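Local coordinates for protein tartronic semialdehyde reductase (PDB 1YB4) that catalyses the NAD(P)H-dependent reduction of tartronate semialdehyde (2-hydroxy-3-oxopropanoate) to (R)-glycerate, at residues M282-A285 with L286-M289; T259-C262 with Q263-N267; H220-R223 with M224-T228; P231-K234 with I235-Q239; G197-P200 with V201-R204. All blocks are in the same frame, centred on the assembly; numbering follows the deposited sequence.

Interaction 1 of 5, residues M282-A285 with L286-M289; sequences MVQA and LELM
The chi1 angle of V283, 62°, turns CG2 anti to the backbone N, and E287, whose chi1 of -70° sets CG anti to its carbonyl carbon, then runs on extended past that methyl. The two side chains meet as an i/i+4 pair on the last helix of the all-helical C-terminal domain, residues 283-290. V283 CG2 lies 4.0 Å from E287 CD, so a methyl packs against the carboxylate carbon. The same E287 chain passes Q284: Q284 CG is 3.7 Å from E287 OE1, and the amide and carboxylate planes are inclined by 60°. Three i+4 backbone bonds hold the turn: E287 N to V283 O (3.0 Å), L288 N to Q284 O (2.9 Å) and M289 N to A285 O (3.1 Å). The polar end of E287 is satisfied elsewhere in the chain: K293 (salt bridge) and L294 N (hydrogen bond) tie the helix to the C-terminal tail, and a salt bridge to R227 ties it to the end of helix 215-225. On the other flank, M282 and L286 face helix 167-195, and M289 packs on M289 of the second subunit. SE of the selenomethionine M289 sits 3.2 Å from A285 O and 4.5 Å from A285 CB.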
loop_
_atom_site.group_PDB
_atom_site.type_symbol
_atom_site.label_atom_id
_atom_site.label_comp_id
_atom_site.label_asym_id
_atom_site.label_seq_id
_atom_site.Cartn_x
_atom_site.Cartn_y
_atom_site.Cartn_z
HETATM N N MSE A 282 -6.505 16.408 2.259
HETATM C CA MSE A 282 -6.112 15.062 1.878
HETATM C C MSE A 282 -7.102 14.489 0.882
HETATM O O MSE A 282 -6.713 13.849 -0.089
HETATM C CB MSE A 282 -6.085 14.171 3.128
HETATM C CG MSE A 282 -6.091 12.670 2.880
HETATM SE SE MSE A 282 -4.419 12.031 2.170
HETATM C CE MSE A 282 -4.979 11.650 0.401
ATOM N N VAL A 283 -8.384 14.736 1.132
ATOM C CA VAL A 283 -9.464 14.212 0.307
ATOM C C VAL A 283 -9.273 14.465 -1.170
ATOM O O VAL A 283 -9.705 13.674 -2.014
ATOM C CB VAL A 283 -10.838 14.785 0.766
ATOM C CG1 VAL A 283 -10.852 16.291 0.610
ATOM C CG2 VAL A 283 -11.978 14.134 -0.020
ATOM N N GLN A 284 -8.611 15.562 -1.494
ATOM C CA GLN A 284 -8.389 15.894 -2.895
ATOM C C GLN A 284 -7.557 14.836 -3.617
ATOM O O GLN A 284 -7.726 14.623 -4.816
ATOM C CB GLN A 284 -7.712 17.265 -3.012
ATOM C CG GLN A 284 -8.566 18.402 -2.473
ATOM C CD GLN A 284 -8.024 19.767 -2.841
ATOM O OE1 GLN A 284 -6.962 20.178 -2.370
ATOM N NE2 GLN A 284 -8.750 20.475 -3.698
ATOM N N ALA A 285 -6.665 14.171 -2.888
ATOM C CA ALA A 285 -5.824 13.153 -3.499
ATOM C C ALA A 285 -6.664 12.001 -3.992
ATOM O O ALA A 285 -6.450 11.502 -5.091
ATOM C CB ALA A 285 -4.793 12.663 -2.522
ATOM N N LEU A 286 -7.628 11.572 -3.185
ATOM C CA LEU A 286 -8.480 10.477 -3.613
ATOM C C LEU A 286 -9.498 10.931 -4.658
ATOM O O LEU A 286 -9.926 10.142 -5.503
ATOM C CB LEU A 286 -9.165 9.836 -2.411
ATOM C CG LEU A 286 -8.077 9.142 -1.596
ATOM C CD1 LEU A 286 -7.506 10.100 -0.593
ATOM C CD2 LEU A 286 -8.636 7.964 -0.909
ATOM N N GLU A 287 -9.885 12.205 -4.613
ATOM C CA GLU A 287 -10.826 12.710 -5.610
ATOM C C GLU A 287 -10.103 12.639 -6.951
ATOM O O GLU A 287 -10.673 12.216 -7.946
ATOM C CB GLU A 287 -11.245 14.151 -5.301
ATOM C CG GLU A 287 -12.138 14.273 -4.076
ATOM C CD GLU A 287 -12.411 15.716 -3.693
ATOM O OE1 GLU A 287 -11.470 16.529 -3.772
ATOM O OE2 GLU A 287 -13.551 16.036 -3.299
ATOM N N LEU A 288 -8.832 13.029 -6.963
ATOM C CA LEU A 288 -8.025 13.008 -8.184
ATOM C C LEU A 288 -7.901 11.582 -8.733
ATOM O O LEU A 288 -8.077 11.339 -9.936
ATOM C CB LEU A 288 -6.628 13.566 -7.886
ATOM C CG LEU A 288 -5.628 13.657 -9.041
ATOM C CD1 LEU A 288 -6.175 14.571 -10.105
ATOM C CD2 LEU A 288 -4.291 14.194 -8.542
HETATM N N MSE A 289 -7.607 10.648 -7.829
HETATM C CA MSE A 289 -7.423 9.252 -8.180
HETATM C C MSE A 289 -8.703 8.530 -8.593
HETATM O O MSE A 289 -8.650 7.412 -9.107
HETATM C CB MSE A 289 -6.737 8.535 -7.011
HETATM C CG MSE A 289 -5.293 9.018 -6.783
HETATM SE SE MSE A 289 -4.610 8.894 -4.963
HETATM C CE MSE A 289 -4.059 7.034 -4.989
#

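Interaction 2 of 5, residues T259-C262 with Q263-N267; sequences TATC and QELFN
On helix 257-271, an alpha-helix of the C-terminal domain, T261 and L265 make the clearest side-chain meeting between two successive turns. Their side chains lie alongside each other and point the same way, with T261 CG2 4.1 Å from L265 CG. T261 presents that methyl because its chi1 of -55° puts CG2 anti to the backbone N, while OG1 turns back to bond with P257 O. The backbone joins the same turns: Q263 N donates to T259 O at 3.0 Å, L265 N to T261 O at 2.9 Å, and F266 N to C262 O at 3.0 Å, with N-H...O angles all above 150°; E264 N reaches A260 O over a longer 3.3 Å. E264 CG, set anti to the carbonyl carbon, lies 3.5 Å from A260 O, and the bend at chi2 turns the carboxylate back; a water donates to both A260 O and E264 OE2, bridging backbone and carboxylate. The other carboxylate oxygen, OE1, accepts from N267 ND2 at 3.3 Å, met from above the carboxylate plane, and from L256 N of the fourth subunit. This second partner makes the acid part of a subunit interface. T259 OG1 likewise bonds E188 of the third subunit, whereas C262 and L265 face helix 167-195 within their own chain and F266 is packed against helix 235-251. Buried by its own chain on one flank and by two other subunits elsewhere, the segment is a regular i/i+4 alpha-helix serving as an interface helix of the tetramer.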
loop_
_atom_site.group_PDB
_atom_site.type_symbol
_atom_site.label_atom_id
_atom_site.label_comp_id
_atom_site.label_asym_id
_atom_site.label_seq_id
_atom_site.Cartn_x
_atom_site.Cartn_y
_atom_site.Cartn_z
ATOM N N THR A 259 0.674 4.264 6.983
ATOM C CA THR A 259 1.333 5.535 7.243
ATOM C C THR A 259 2.227 5.783 6.015
ATOM O O THR A 259 2.282 6.891 5.486
ATOM C CB THR A 259 2.201 5.471 8.531
ATOM O OG1 THR A 259 1.368 5.142 9.656
ATOM C CG2 THR A 259 2.883 6.810 8.803
ATOM N N ALA A 260 2.902 4.738 5.540
ATOM C CA ALA A 260 3.768 4.878 4.378
ATOM C C ALA A 260 2.954 5.430 3.213
ATOM O O ALA A 260 3.367 6.401 2.569
ATOM C CB ALA A 260 4.384 3.543 4.000
ATOM N N THR A 261 1.800 4.820 2.950
ATOM C CA THR A 261 0.936 5.273 1.865
ATOM C C THR A 261 0.461 6.697 2.089
ATOM O O THR A 261 0.488 7.499 1.171
ATOM C CB THR A 261 -0.323 4.396 1.709
ATOM O OG1 THR A 261 0.056 3.023 1.548
ATOM C CG2 THR A 261 -1.128 4.843 0.483
ATOM N N CYS A 262 0.011 7.012 3.300
ATOM C CA CYS A 262 -0.466 8.368 3.586
ATOM C C CYS A 262 0.562 9.421 3.217
ATOM O O CYS A 262 0.211 10.483 2.698
ATOM C CB CYS A 262 -0.847 8.521 5.060
ATOM S SG CYS A 262 -2.525 7.949 5.397
ATOM N N GLN A 263 1.834 9.122 3.464
ATOM C CA GLN A 263 2.899 10.071 3.150
ATOM C C GLN A 263 2.948 10.257 1.635
ATOM O O GLN A 263 3.141 11.370 1.142
ATOM C CB GLN A 263 4.248 9.547 3.657
ATOM C CG GLN A 263 5.441 10.484 3.431
ATOM C CD GLN A 263 5.327 11.781 4.226
ATOM O OE1 GLN A 263 4.350 12.526 4.097
ATOM N NE2 GLN A 263 6.330 12.055 5.052
ATOM N N GLU A 264 2.756 9.172 0.894
ATOM C CA GLU A 264 2.778 9.249 -0.564
ATOM C C GLU A 264 1.573 10.020 -1.099
ATOM O O GLU A 264 1.687 10.753 -2.083
ATOM C CB GLU A 264 2.816 7.842 -1.172
ATOM C CG GLU A 264 4.062 7.068 -0.822
ATOM C CD GLU A 264 5.332 7.870 -1.075
ATOM O OE1 GLU A 264 5.571 8.264 -2.236
ATOM O OE2 GLU A 264 6.091 8.107 -0.110
ATOM N N LEU A 265 0.419 9.837 -0.461
ATOM C CA LEU A 265 -0.787 10.548 -0.874
ATOM C C LEU A 265 -0.580 12.062 -0.639
ATOM O O LEU A 265 -1.045 12.896 -1.422
ATOM C CB LEU A 265 -2.004 10.029 -0.099
ATOM C CG LEU A 265 -2.468 8.584 -0.361
ATOM C CD1 LEU A 265 -3.591 8.232 0.593
ATOM C CD2 LEU A 265 -2.944 8.427 -1.793
ATOM N N PHE A 266 0.128 12.407 0.436
ATOM C CA PHE A 266 0.426 13.814 0.715
ATOM C C PHE A 266 1.332 14.342 -0.386
ATOM O O PHE A 266 1.322 15.531 -0.688
ATOM C CB PHE A 266 1.131 13.995 2.071
ATOM C CG PHE A 266 0.189 14.038 3.254
ATOM C CD1 PHE A 266 -1.092 14.560 3.122
ATOM C CD2 PHE A 266 0.599 13.574 4.505
ATOM C CE1 PHE A 266 -1.945 14.618 4.205
ATOM C CE2 PHE A 266 -0.252 13.626 5.606
ATOM C CZ PHE A 266 -1.525 14.148 5.456
ATOM N N ASN A 267 2.125 13.450 -0.976
ATOM C CA ASN A 267 3.023 13.833 -2.053
ATOM C C ASN A 267 2.177 14.202 -3.257
ATOM O O ASN A 267 2.540 15.089 -4.029
ATOM C CB ASN A 267 3.982 12.694 -2.422
ATOM C CG ASN A 267 5.149 12.570 -1.461
ATOM O OD1 ASN A 267 5.462 13.504 -0.732
ATOM N ND2 ASN A 267 5.813 11.416 -1.471
HETATM O O HOH W 1 6.247 6.786 2.012
#

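Interaction 3 of 5, residues H220-R223 with M224-T228; sequences HGER and MINRT
M224, a selenomethionine, reaches back along its helix toward H220. Its CB lies 3.4 Å from G221 O; CG, set anti to its carbonyl carbon by a chi1 of -67°, comes to 3.3 Å from H220 O; SE passes that same carbonyl; and CE lies 3.7 Å from H220 O and 4.0 Å from H220 CB. Beyond this i/i+4 pair, M224 packs on I183, V186 and S187 of helix 167-195. On another side of the turn E222 and N226 make a second i/i+4 pair, E222 CG 3.4 Å from N226 ND2. In the backbone of the same pair, N226 N donates to E222 O almost straight, at 176°. N226 is the first residue to leave helical backbone angles, and R227 follows with positive phi (51°). The chain then curls so that T228 N bonds R223 O at 3.0 Å, while the T228 side chain crosses that of R223 at about a right angle. R227 NH1 folds back onto M224 O at 3.2 Å, though E287 is its stronger partner; R223 is anchored separately by a salt bridge to D278. The positive-phi R227 and the i+5 to i bond from T228 N are typical of an alpha-helix C-terminus ended by a residue of left-handed backbone conformation.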
loop_
_atom_site.group_PDB
_atom_site.type_symbol
_atom_site.label_atom_id
_atom_site.label_comp_id
_atom_site.label_asym_id
_atom_site.label_seq_id
_atom_site.Cartn_x
_atom_site.Cartn_y
_atom_site.Cartn_z
ATOM N N HIS A 220 -12.902 17.311 10.493
ATOM C CA HIS A 220 -12.352 17.185 9.147
ATOM C C HIS A 220 -13.363 16.714 8.120
ATOM O O HIS A 220 -13.316 17.123 6.954
ATOM C CB HIS A 220 -11.155 16.242 9.170
ATOM C CG HIS A 220 -10.086 16.677 10.114
ATOM N ND1 HIS A 220 -10.219 16.571 11.483
ATOM C CD2 HIS A 220 -8.906 17.306 9.897
ATOM C CE1 HIS A 220 -9.167 17.121 12.065
ATOM N NE2 HIS A 220 -8.356 17.575 11.127
ATOM N N GLY A 221 -14.275 15.846 8.543
ATOM C CA GLY A 221 -15.292 15.378 7.621
ATOM C C GLY A 221 -16.001 16.590 7.051
ATOM O O GLY A 221 -16.133 16.756 5.841
ATOM N N GLU A 222 -16.440 17.457 7.952
ATOM C CA GLU A 222 -17.139 18.686 7.589
ATOM C C GLU A 222 -16.281 19.552 6.653
ATOM O O GLU A 222 -16.761 20.038 5.628
ATOM C CB GLU A 222 -17.487 19.459 8.869
ATOM C CG GLU A 222 -18.448 20.625 8.689
ATOM C CD GLU A 222 -19.906 20.187 8.670
ATOM O OE1 GLU A 222 -20.295 19.421 7.756
ATOM O OE2 GLU A 222 -20.662 20.613 9.574
ATOM N N ARG A 223 -15.011 19.728 7.006
ATOM C CA ARG A 223 -14.103 20.522 6.198
ATOM C C ARG A 223 -14.024 20.048 4.748
ATOM O O ARG A 223 -13.815 20.851 3.837
ATOM C CB ARG A 223 -12.701 20.521 6.819
ATOM C CG ARG A 223 -12.567 21.328 8.094
ATOM C CD ARG A 223 -11.182 21.166 8.727
ATOM N NE ARG A 223 -11.092 21.803 10.043
ATOM C CZ ARG A 223 -10.016 21.787 10.829
ATOM N NH1 ARG A 223 -8.910 21.164 10.444
ATOM N NH2 ARG A 223 -10.049 22.390 12.012
HETATM N N MSE A 224 -14.209 18.745 4.534
HETATM C CA MSE A 224 -14.139 18.168 3.195
HETATM C C MSE A 224 -15.385 18.438 2.374
HETATM O O MSE A 224 -15.310 18.660 1.160
HETATM C CB MSE A 224 -13.913 16.654 3.280
HETATM C CG MSE A 224 -12.552 16.226 3.845
HETATM SE SE MSE A 224 -12.406 14.281 4.130
HETATM C CE MSE A 224 -11.261 14.293 5.707
ATOM N N ILE A 225 -16.533 18.407 3.043
ATOM C CA ILE A 225 -17.813 18.636 2.387
ATOM C C ILE A 225 -18.011 20.093 1.972
ATOM O O ILE A 225 -18.367 20.386 0.830
ATOM C CB ILE A 225 -18.980 18.224 3.306
ATOM C CG1 ILE A 225 -18.839 16.739 3.698
ATOM C CG2 ILE A 225 -20.301 18.476 2.596
ATOM C CD1 ILE A 225 -19.979 16.179 4.569
ATOM N N ASN A 226 -17.768 21.007 2.900
ATOM C CA ASN A 226 -17.946 22.414 2.598
ATOM C C ASN A 226 -16.741 23.006 1.883
ATOM O O ASN A 226 -16.667 24.217 1.695
ATOM C CB ASN A 226 -18.240 23.186 3.885
ATOM C CG ASN A 226 -19.392 22.578 4.672
ATOM O OD1 ASN A 226 -20.371 22.094 4.088
ATOM N ND2 ASN A 226 -19.291 22.611 6.000
ATOM N N ARG A 227 -15.810 22.143 1.479
ATOM C CA ARG A 227 -14.576 22.548 0.780
ATOM C C ARG A 227 -13.804 23.661 1.492
ATOM O O ARG A 227 -13.181 24.506 0.851
ATOM C CB ARG A 227 -14.893 22.987 -0.651
ATOM C CG ARG A 227 -15.919 22.106 -1.341
ATOM C CD ARG A 227 -15.448 20.674 -1.413
ATOM N NE ARG A 227 -14.370 20.505 -2.385
ATOM C CZ ARG A 227 -13.694 19.375 -2.540
ATOM N NH1 ARG A 227 -13.988 18.326 -1.780
ATOM N NH2 ARG A 227 -12.731 19.292 -3.445
ATOM N N THR A 228 -13.829 23.642 2.819
ATOM C CA THR A 228 -13.135 24.653 3.603
ATOM C C THR A 228 -11.796 24.099 4.089
ATOM O O THR A 228 -11.726 23.416 5.108
ATOM C CB THR A 228 -14.021 25.114 4.801
ATOM O OG1 THR A 228 -13.842 24.237 5.916
ATOM C CG2 THR A 228 -15.505 25.095 4.398
#

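Interaction 4 of 5, residues P231-K234 with I235-Q239; sequences PGFK and IALHQ
The F233 ring takes L237 CB over one face and presents its edge to the imidazole of H238. L237 CB stands 3.8 Å above the ring plane, offset toward the rim, a CH-pi contact 4.2 Å from the centroid. At the rim, F233 CE2 lies 3.5 Å from H238 CB, and the rings form an offset edge-to-face pair with centroids 5.5 Å apart and planes at 80°. F233 gets there through a chi1 of -165°, which leaves CG anti to the backbone N and swings the ring across the first turn of helix 235-251. K234 occupies the N-cap position of that helix. Its carbonyl starts the backbone bonding, accepting H238 N at 3.0 Å (163°) and, weakly, L237 N; the K234 side chain adds CB at 4.0 Å from L237 CD1. Both imidazole nitrogens of H238 are hydrogen-bonded, NE2 to Q176 O and ND1 to H279 ND1, which would limit its rotation and hold its face toward F233; H279, from the loop between helices 257-271 and 283-290, meets both rings. The F233 side chain is about 6 Å from that of K172, the predicted catalytic lysine, so the aromatic cluster lies close to the probable active site. Helix 167-195 touches F233 through Q176 and H238 through V179 and A180, and helix 257-271 contributes F266, which packs on I235 and meets the H238 ring.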
loop_
_atom_site.group_PDB
_atom_site.type_symbol
_atom_site.label_atom_id
_atom_site.label_comp_id
_atom_site.label_asym_id
_atom_site.label_seq_id
_atom_site.Cartn_x
_atom_site.Cartn_y
_atom_site.Cartn_z
ATOM N N PRO A 231 -5.758 26.764 6.133
ATOM C CA PRO A 231 -4.874 26.198 7.148
ATOM C C PRO A 231 -5.354 26.192 8.597
ATOM O O PRO A 231 -5.980 27.133 9.099
ATOM C CB PRO A 231 -3.594 26.996 6.962
ATOM C CG PRO A 231 -3.550 27.143 5.478
ATOM C CD PRO A 231 -4.985 27.527 5.137
ATOM N N GLY A 232 -5.044 25.078 9.242
ATOM C CA GLY A 232 -5.349 24.847 10.635
ATOM C C GLY A 232 -4.111 24.046 10.975
ATOM O O GLY A 232 -3.539 24.165 12.058
ATOM N N PHE A 233 -3.701 23.237 9.998
ATOM C CA PHE A 233 -2.515 22.394 10.077
ATOM C C PHE A 233 -2.117 22.037 8.636
ATOM O O PHE A 233 -2.763 21.198 7.989
ATOM C CB PHE A 233 -2.799 21.123 10.884
ATOM C CG PHE A 233 -1.553 20.392 11.297
ATOM C CD1 PHE A 233 -0.725 20.915 12.280
ATOM C CD2 PHE A 233 -1.160 19.238 10.641
ATOM C CE1 PHE A 233 0.469 20.305 12.602
ATOM C CE2 PHE A 233 0.036 18.618 10.957
ATOM C CZ PHE A 233 0.855 19.155 11.936
ATOM N N LYS A 234 -1.064 22.686 8.138
ATOM C CA LYS A 234 -0.600 22.470 6.763
ATOM C C LYS A 234 -0.177 21.035 6.448
ATOM O O LYS A 234 0.393 20.331 7.286
ATOM C CB LYS A 234 0.584 23.400 6.415
ATOM C CG LYS A 234 0.354 24.913 6.544
ATOM C CD LYS A 234 1.628 25.678 6.148
ATOM C CE LYS A 234 1.636 27.145 6.608
ATOM N NZ LYS A 234 0.440 27.922 6.171
ATOM N N ILE A 235 -0.456 20.617 5.220
ATOM C CA ILE A 235 -0.079 19.295 4.764
ATOM C C ILE A 235 1.436 19.203 4.837
ATOM O O ILE A 235 1.981 18.200 5.287
ATOM C CB ILE A 235 -0.591 19.055 3.328
ATOM C CG1 ILE A 235 -2.110 18.854 3.380
ATOM C CG2 ILE A 235 0.115 17.860 2.692
ATOM C CD1 ILE A 235 -2.777 18.568 2.041
ATOM N N ALA A 236 2.123 20.266 4.430
ATOM C CA ALA A 236 3.589 20.266 4.494
ATOM C C ALA A 236 4.070 19.926 5.908
ATOM O O ALA A 236 5.100 19.281 6.092
ATOM C CB ALA A 236 4.135 21.613 4.078
ATOM N N LEU A 237 3.319 20.368 6.904
ATOM C CA LEU A 237 3.648 20.103 8.294
ATOM C C LEU A 237 3.404 18.632 8.663
ATOM O O LEU A 237 4.265 17.960 9.255
ATOM C CB LEU A 237 2.815 21.021 9.183
ATOM C CG LEU A 237 3.611 22.229 9.656
ATOM C CD1 LEU A 237 2.696 23.442 9.810
ATOM C CD2 LEU A 237 4.317 21.858 10.974
ATOM N N HIS A 238 2.222 18.132 8.320
ATOM C CA HIS A 238 1.917 16.747 8.612
ATOM C C HIS A 238 2.889 15.859 7.825
ATOM O O HIS A 238 3.114 14.698 8.186
ATOM C CB HIS A 238 0.455 16.419 8.255
ATOM C CG HIS A 238 -0.147 15.359 9.121
ATOM N ND1 HIS A 238 -1.510 15.201 9.270
ATOM C CD2 HIS A 238 0.429 14.408 9.896
ATOM C CE1 HIS A 238 -1.745 14.201 10.101
ATOM N NE2 HIS A 238 -0.584 13.703 10.496
ATOM N N GLN A 239 3.474 16.405 6.756
ATOM C CA GLN A 239 4.445 15.644 5.959
ATOM C C GLN A 239 5.720 15.453 6.779
ATOM O O GLN A 239 6.223 14.337 6.916
ATOM C CB GLN A 239 4.777 16.366 4.646
ATOM C CG GLN A 239 3.697 16.280 3.577
ATOM C CD GLN A 239 4.192 15.659 2.280
ATOM O OE1 GLN A 239 4.425 14.454 2.207
ATOM N NE2 GLN A 239 4.366 16.484 1.251
#

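Interaction 5 of 5, residues G197-P200 with V201-R204; sequences GADP and VRVR
This is a helix N-terminal cap, where the loop after the long helix 167-195 turns into helix 200-207 at the far end of the C-terminal domain. D199 holds the N-cap position. Its OD1 accepts V201 N at 2.7 Å (140°), approached on the anti side of the carboxylate and 31° out of its plane. The chi1 of -177° carries D199 CG anti to its backbone N and lays the carboxylate alongside V201, with both side chains pointing the same way. An acidic N-cap of this kind is a classical start for an alpha-helix, since a negative carboxylate probably interacts favourably with the helix dipole. P200 follows as the first helical residue. Regular i+4 bonding sets in at once: V203 N donates to D199 O at 3.1 Å and R204 N to P200 O at 2.9 Å. Just before the cap, G197 has positive phi in a Schellman motif that ends helix 167-195. A198 CB then meets V203 CG2 at 4.0 Å, a small apolar touch between loop and helix, and both residues also pack on the third subunit, A198 on its D167 and V203 on its A174. R204 runs extended from CG to NE, and its NH2 bonds E218 O of helix 215-225.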
loop_
_atom_site.group_PDB
_atom_site.type_symbol
_atom_site.label_atom_id
_atom_site.label_comp_id
_atom_site.label_asym_id
_atom_site.label_seq_id
_atom_site.Cartn_x
_atom_site.Cartn_y
_atom_site.Cartn_z
ATOM N N GLY A 197 -23.296 7.712 -5.412
ATOM C CA GLY A 197 -24.568 8.403 -5.517
ATOM C C GLY A 197 -25.203 8.870 -4.209
ATOM O O GLY A 197 -26.271 9.487 -4.223
ATOM N N ALA A 198 -24.567 8.577 -3.079
ATOM C CA ALA A 198 -25.104 8.978 -1.784
ATOM C C ALA A 198 -24.631 10.389 -1.442
ATOM O O ALA A 198 -23.675 10.893 -2.040
ATOM C CB ALA A 198 -24.655 7.997 -0.708
ATOM N N ASP A 199 -25.294 11.018 -0.480
ATOM C CA ASP A 199 -24.952 12.370 -0.066
ATOM C C ASP A 199 -24.001 12.289 1.106
ATOM O O ASP A 199 -24.358 11.772 2.180
ATOM C CB ASP A 199 -26.213 13.142 0.366
ATOM C CG ASP A 199 -25.928 14.599 0.735
ATOM O OD1 ASP A 199 -24.812 14.902 1.218
ATOM O OD2 ASP A 199 -26.834 15.443 0.556
ATOM N N PRO A 200 -22.776 12.807 0.926
ATOM C CA PRO A 200 -21.792 12.769 2.016
ATOM C C PRO A 200 -22.307 13.334 3.343
ATOM O O PRO A 200 -21.991 12.803 4.412
ATOM C CB PRO A 200 -20.578 13.537 1.448
ATOM C CG PRO A 200 -21.093 14.213 0.195
ATOM C CD PRO A 200 -22.166 13.285 -0.325
ATOM N N VAL A 201 -23.107 14.395 3.286
ATOM C CA VAL A 201 -23.629 14.973 4.511
ATOM C C VAL A 201 -24.381 13.901 5.279
ATOM O O VAL A 201 -24.206 13.749 6.483
ATOM C CB VAL A 201 -24.585 16.125 4.226
ATOM C CG1 VAL A 201 -24.939 16.817 5.540
ATOM C CG2 VAL A 201 -23.956 17.100 3.227
ATOM N N ARG A 202 -25.210 13.157 4.555
ATOM C CA ARG A 202 -26.013 12.054 5.108
ATOM C C ARG A 202 -25.213 10.912 5.763
ATOM O O ARG A 202 -25.431 10.568 6.940
ATOM C CB ARG A 202 -26.881 11.457 3.996
ATOM C CG ARG A 202 -28.317 11.914 4.021
ATOM C CD ARG A 202 -28.411 13.411 3.937
ATOM N NE ARG A 202 -29.443 13.884 4.845
ATOM C CZ ARG A 202 -30.737 13.604 4.725
ATOM N NH1 ARG A 202 -31.174 12.847 3.721
ATOM N NH2 ARG A 202 -31.592 14.077 5.625
ATOM N N VAL A 203 -24.313 10.322 4.968
ATOM C CA VAL A 203 -23.460 9.216 5.392
ATOM C C VAL A 203 -22.704 9.648 6.628
ATOM O O VAL A 203 -22.650 8.925 7.618
ATOM C CB VAL A 203 -22.430 8.835 4.285
ATOM C CG1 VAL A 203 -21.639 7.596 4.710
ATOM C CG2 VAL A 203 -23.138 8.607 2.955
ATOM N N ARG A 204 -22.110 10.833 6.558
ATOM C CA ARG A 204 -21.364 11.371 7.683
ATOM C C ARG A 204 -22.286 11.424 8.894
ATOM O O ARG A 204 -21.909 11.011 10.005
ATOM C CB ARG A 204 -20.853 12.779 7.360
ATOM C CG ARG A 204 -20.390 13.565 8.574
ATOM C CD ARG A 204 -19.810 14.897 8.151
ATOM N NE ARG A 204 -19.451 15.755 9.275
ATOM C CZ ARG A 204 -20.326 16.241 10.156
ATOM N NH1 ARG A 204 -21.617 15.944 10.050
ATOM N NH2 ARG A 204 -19.918 17.055 11.126
#

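How the interactions relate
From the N-terminal side, interaction 5 comes first, at the turn from helix 167-195 into helix 200-207, and interaction 3 follows at the end of helix 215-225; I225 of 3 packs on P200 and R204 of 5. Interaction 4 opens after a gap of two residues and begins helix 235-251, whose Q239 O receives a probable bond from Q263 of interaction 2 on helix 257-271. Interaction 1 closes the series on helix 283-290. All five are local and in series, so none nests or crosses. Interaction 1 joins 2 through M282 and M289 on L265, and 3 through E287 with R227. Together they bind the C-terminal helices around helix 167-195.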